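Local coordinates for putative uncharacterized protein smu.1377c (Streptococcus mutans, PDB 3L7V) that is of uncertain function but belongs to the YrdC/Sua5 family and may bind double-stranded RNA, with a suggested role in tRNA modification, at residues V240-K245 against P262-I267; Q108-I113 against G247-Q252. All coordinates share one frame; numbering follows the deposited sequence.

Contact 1. Residues V240-K245 against P262-I267; sequences VSMVDK and PCPVVI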
# COMPACT_ATOMS: atom_id res chain seq x y z
N VAL A 240 -6.09 0.77 8.76
CA VAL A 240 -6.42 1.52 9.99
C VAL A 240 -6.47 3.03 9.74
O VAL A 240 -5.49 3.61 9.27
CB VAL A 240 -5.39 1.26 11.13
CG1 VAL A 240 -5.74 2.08 12.38
CG2 VAL A 240 -5.35 -0.21 11.49
N SER A 241 -7.60 3.67 10.04
CA SER A 241 -7.69 5.13 9.89
C SER A 241 -7.07 5.87 11.09
O SER A 241 -7.45 5.62 12.24
CB SER A 241 -9.14 5.56 9.72
OG SER A 241 -9.21 6.97 9.53
N MSE A 242 -6.16 6.79 10.80
CA MSE A 242 -5.43 7.55 11.82
C MSE A 242 -5.75 9.06 11.74
O MSE A 242 -4.95 9.91 12.14
CB MSE A 242 -3.92 7.31 11.68
CG MSE A 242 -3.46 5.87 12.03
SE MSE A 242 -3.67 5.48 13.95
CE MSE A 242 -2.69 3.78 14.04
N VAL A 243 -6.96 9.37 11.27
CA VAL A 243 -7.33 10.72 10.91
C VAL A 243 -8.78 10.90 11.37
O VAL A 243 -9.50 9.92 11.48
CB VAL A 243 -7.24 10.86 9.34
CG1 VAL A 243 -8.61 10.81 8.67
CG2 VAL A 243 -6.47 12.08 8.92
N ASP A 244 -9.22 12.12 11.67
CA ASP A 244 -10.65 12.31 11.95
C ASP A 244 -11.45 12.52 10.65
O ASP A 244 -10.90 12.40 9.55
CB ASP A 244 -10.91 13.43 12.96
CG ASP A 244 -10.52 14.79 12.42
OD1 ASP A 244 -10.02 15.61 13.22
OD2 ASP A 244 -10.69 15.04 11.21
N LYS A 245 -12.73 12.85 10.78
CA LYS A 245 -13.60 12.89 9.61
C LYS A 245 -13.26 14.01 8.62
O LYS A 245 -13.67 13.96 7.46
CB LYS A 245 -15.08 12.94 10.02
CG LYS A 245 -15.50 14.20 10.75
N PRO A 262 -11.03 12.12 19.11
CA PRO A 262 -11.03 11.02 18.13
C PRO A 262 -9.89 10.02 18.34
O PRO A 262 -8.90 10.35 19.00
CB PRO A 262 -10.85 11.74 16.78
CG PRO A 262 -11.11 13.19 17.05
CD PRO A 262 -10.71 13.40 18.47
N CYS A 263 -10.01 8.83 17.76
CA CYS A 263 -9.06 7.74 18.01
C CYS A 263 -8.87 6.84 16.78
O CYS A 263 -9.62 6.94 15.81
CB CYS A 263 -9.55 6.91 19.21
SG CYS A 263 -11.15 6.11 18.98
N PRO A 264 -7.85 5.95 16.81
CA PRO A 264 -7.61 5.04 15.67
C PRO A 264 -8.85 4.18 15.36
O PRO A 264 -9.53 3.81 16.31
CB PRO A 264 -6.49 4.12 16.17
CG PRO A 264 -5.82 4.89 17.30
CD PRO A 264 -6.85 5.80 17.89
N VAL A 265 -9.11 3.86 14.08
CA VAL A 265 -10.26 3.01 13.72
C VAL A 265 -9.92 1.92 12.69
O VAL A 265 -9.49 2.22 11.58
CB VAL A 265 -11.42 3.84 13.14
CG1 VAL A 265 -12.58 2.92 12.72
CG2 VAL A 265 -11.88 4.93 14.13
N VAL A 266 -10.14 0.65 13.03
CA VAL A 266 -9.93 -0.41 12.05
C VAL A 266 -11.09 -0.42 11.05
O VAL A 266 -12.23 -0.68 11.44
CB VAL A 266 -9.77 -1.80 12.73
CG1 VAL A 266 -9.69 -2.94 11.67
CG2 VAL A 266 -8.56 -1.83 13.67
N ILE A 267 -10.82 -0.14 9.77
CA ILE A 267 -11.88 -0.06 8.76
C ILE A 267 -11.95 -1.24 7.75
O ILE A 267 -12.95 -1.41 7.04
CB ILE A 267 -11.93 1.34 8.03
CG1 ILE A 267 -10.58 1.74 7.45
CG2 ILE A 267 -12.42 2.44 8.98
CD1 ILE A 267 -10.25 1.07 6.17
O HOH W 1 -11.04 8.88 14.17
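S241 and V265 form the hydrogen-bonded pair of a short antiparallel ladder between strands 239-241 and 265-268 of the mixed sheet. S241 N donates to V265 O at 2.8 Å and V265 N to S241 O at 3.0 Å, each with an N-H...O angle of 158°. Each carbonyl oxygen also receives a CA-H contact at 3.5 Å, V265 O from V240 CA and S241 O from P264 CA. V240 and V266, the neighbouring non-hydrogen-bonded pair, share the other face of the sheet, where their CG2 methyls meet at 4.2 Å.

Past S241 the regular pairing gives way to side-chain and water contacts. The CB of M242, a selenomethionine, points away from P264, but chi1 sets CG anti to the carbonyl carbon and the bend at chi2 (-68°) brings SE back to P264 CB at 3.8 Å. Next along, a water donates to V243 O (3.3 Å) and C263 O (2.9 Å), joining the two backbones by a water bridge beyond the last direct pair. D244 closes this end through CB against the P262 ring, while its OD2 accepts from D246 N and K248 N. Both strands are interior to the sheet, 239-241 lying between 127-132 and 265-268, and 265-268 between 239-241 and 288-289; together they make an antiparallel hairpin with a long irregular connection.

Contact 2. Residues Q108-I113 against G247-Q252; sequences QLTPEI and GKLIPQ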
# COMPACT_ATOMS: atom_id res chain seq x y z
N GLN A 108 2.55 13.03 8.12
CA GLN A 108 2.49 13.58 9.48
C GLN A 108 2.30 12.45 10.48
O GLN A 108 1.50 11.53 10.25
CB GLN A 108 1.30 14.55 9.63
CG GLN A 108 1.38 15.83 8.82
CD GLN A 108 0.15 16.70 9.01
OE1 GLN A 108 -0.47 16.72 10.07
NE2 GLN A 108 -0.21 17.42 7.96
N LEU A 109 3.00 12.54 11.61
CA LEU A 109 3.03 11.47 12.62
C LEU A 109 2.99 12.02 14.05
O LEU A 109 3.39 13.17 14.30
CB LEU A 109 4.32 10.65 12.45
CG LEU A 109 4.41 9.38 11.58
CD1 LEU A 109 3.24 9.22 10.66
CD2 LEU A 109 5.71 9.34 10.80
N THR A 110 2.50 11.21 14.99
CA THR A 110 2.74 11.44 16.43
C THR A 110 3.72 10.38 16.97
O THR A 110 4.01 9.40 16.27
CB THR A 110 1.45 11.35 17.27
OG1 THR A 110 0.88 10.05 17.15
CG2 THR A 110 0.44 12.39 16.81
N PRO A 111 4.23 10.56 18.20
CA PRO A 111 5.16 9.53 18.68
C PRO A 111 4.52 8.14 18.85
O PRO A 111 5.19 7.15 18.59
CB PRO A 111 5.67 10.10 20.01
CG PRO A 111 5.51 11.59 19.86
CD PRO A 111 4.23 11.75 19.07
N GLU A 112 3.26 8.07 19.29
CA GLU A 112 2.53 6.80 19.34
C GLU A 112 2.39 6.13 17.94
O GLU A 112 2.64 4.94 17.78
CB GLU A 112 1.15 6.98 19.97
CG GLU A 112 1.15 7.16 21.49
CD GLU A 112 -0.17 7.72 22.05
OE1 GLU A 112 -0.85 8.53 21.37
OE2 GLU A 112 -0.53 7.34 23.18
N ILE A 113 1.99 6.91 16.94
CA ILE A 113 1.78 6.35 15.60
C ILE A 113 3.11 5.86 15.03
O ILE A 113 3.18 4.75 14.48
CB ILE A 113 1.11 7.36 14.63
CG1 ILE A 113 -0.33 7.63 15.08
CG2 ILE A 113 1.11 6.80 13.21
CD1 ILE A 113 -0.93 8.90 14.54
N GLY A 247 -10.04 14.75 7.95
CA GLY A 247 -8.71 14.48 7.43
C GLY A 247 -7.57 14.98 8.32
O GLY A 247 -6.39 14.88 7.95
N LYS A 248 -7.92 15.51 9.49
CA LYS A 248 -6.91 15.96 10.45
C LYS A 248 -6.38 14.81 11.32
O LYS A 248 -7.15 13.93 11.71
CB LYS A 248 -7.47 17.09 11.32
N LEU A 249 -5.08 14.80 11.61
CA LEU A 249 -4.45 13.79 12.48
C LEU A 249 -5.18 13.64 13.84
O LEU A 249 -5.59 14.63 14.42
CB LEU A 249 -2.97 14.15 12.71
CG LEU A 249 -1.97 13.12 13.25
CD1 LEU A 249 -1.95 11.87 12.39
CD2 LEU A 249 -0.55 13.72 13.36
N ILE A 250 -5.36 12.40 14.31
CA ILE A 250 -5.87 12.15 15.67
C ILE A 250 -4.88 12.67 16.72
O ILE A 250 -3.67 12.76 16.44
CB ILE A 250 -6.09 10.64 15.94
CG1 ILE A 250 -4.75 9.89 15.83
CG2 ILE A 250 -7.17 10.06 15.01
CD1 ILE A 250 -4.80 8.43 16.25
N PRO A 251 -5.37 13.00 17.92
CA PRO A 251 -4.54 13.50 19.03
C PRO A 251 -3.65 12.43 19.66
O PRO A 251 -3.96 11.24 19.55
CB PRO A 251 -5.57 13.96 20.07
CG PRO A 251 -6.85 14.11 19.34
CD PRO A 251 -6.81 13.10 18.23
N GLN A 252 -2.57 12.87 20.31
CA GLN A 252 -1.77 12.03 21.19
C GLN A 252 -2.57 11.67 22.43
O GLN A 252 -3.14 12.55 23.06
CB GLN A 252 -0.50 12.75 21.65
CG GLN A 252 0.77 12.40 20.90
CD GLN A 252 1.41 11.11 21.38
OE1 GLN A 252 1.83 10.98 22.53
NE2 GLN A 252 1.53 10.15 20.47
O HOH W 2 -3.42 17.15 10.40
O HOH W 3 -1.89 9.06 18.58
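L249 inserts between T110 and I113, and this apolar wedge is the tightly packed part of the contact. With CG anti to the backbone N (chi1 -163°), its two methyls diverge: CD1 meets I113 CD1 at 3.8 Å, and CD2 lies against T110 CG2, also at 3.8 Å. I250 crosses the end of I113, with CG1 4.2 Å from I113 CD1, and Q108 flanks L249 with CB 4.2 Å from L249 CD2. T110 is the N-cap of helix 111-123, its OG1 accepting a weak bond from I113 N at 3.3 Å.

The opposite end, around exposed Q252 and P111, is looser and largely polar. The Q252 amide reaches over the first turn of the helix, its plane 53° from that of the E112 carboxylate, yet no clear hydrogen bond joins the two. As modelled, NE2 lies 3.0 Å from E112 N; both are donors, which makes the amide's assigned orientation doubtful. A water joins the segments beside it, donating to E112 OE1 at 3.0 Å and P251 O at 3.2 Å while accepting from T110 OG1. E112 is held by Q253 N on OE1 and G254 N on OE2. Another water links Q108 OE1 to L249 N, and Q108 NE2 is hydrogen-bonded to W133 O. The loop runs along the start of helix 111-123, with L249 resting on L131 and P132 of strand 127-132, and I250 on M242 and P264.

How the contacts relate
Along the chain the segments alternate: 108-113 (contact 2), 240-245 (contact 1), 247-252 (contact 2) and 262-267 (contact 1). Both contacts therefore involve the single connection between strands 239-241 and 265-268, and their centres are 10 Å apart. They also touch directly, as M242 O lies 3.6 Å from L249 CD1, and P262 O is 3.5 Å from P251 CD. M242, just past the end of strand 239-241, additionally reaches I113 of helix 111-123. Contact 1 thus joins neighbouring strands within the sheet, while contact 2 ties their long connecting loop to the helix that precedes strand 127-132, so that sheet, loop and helix form one continuous packed region.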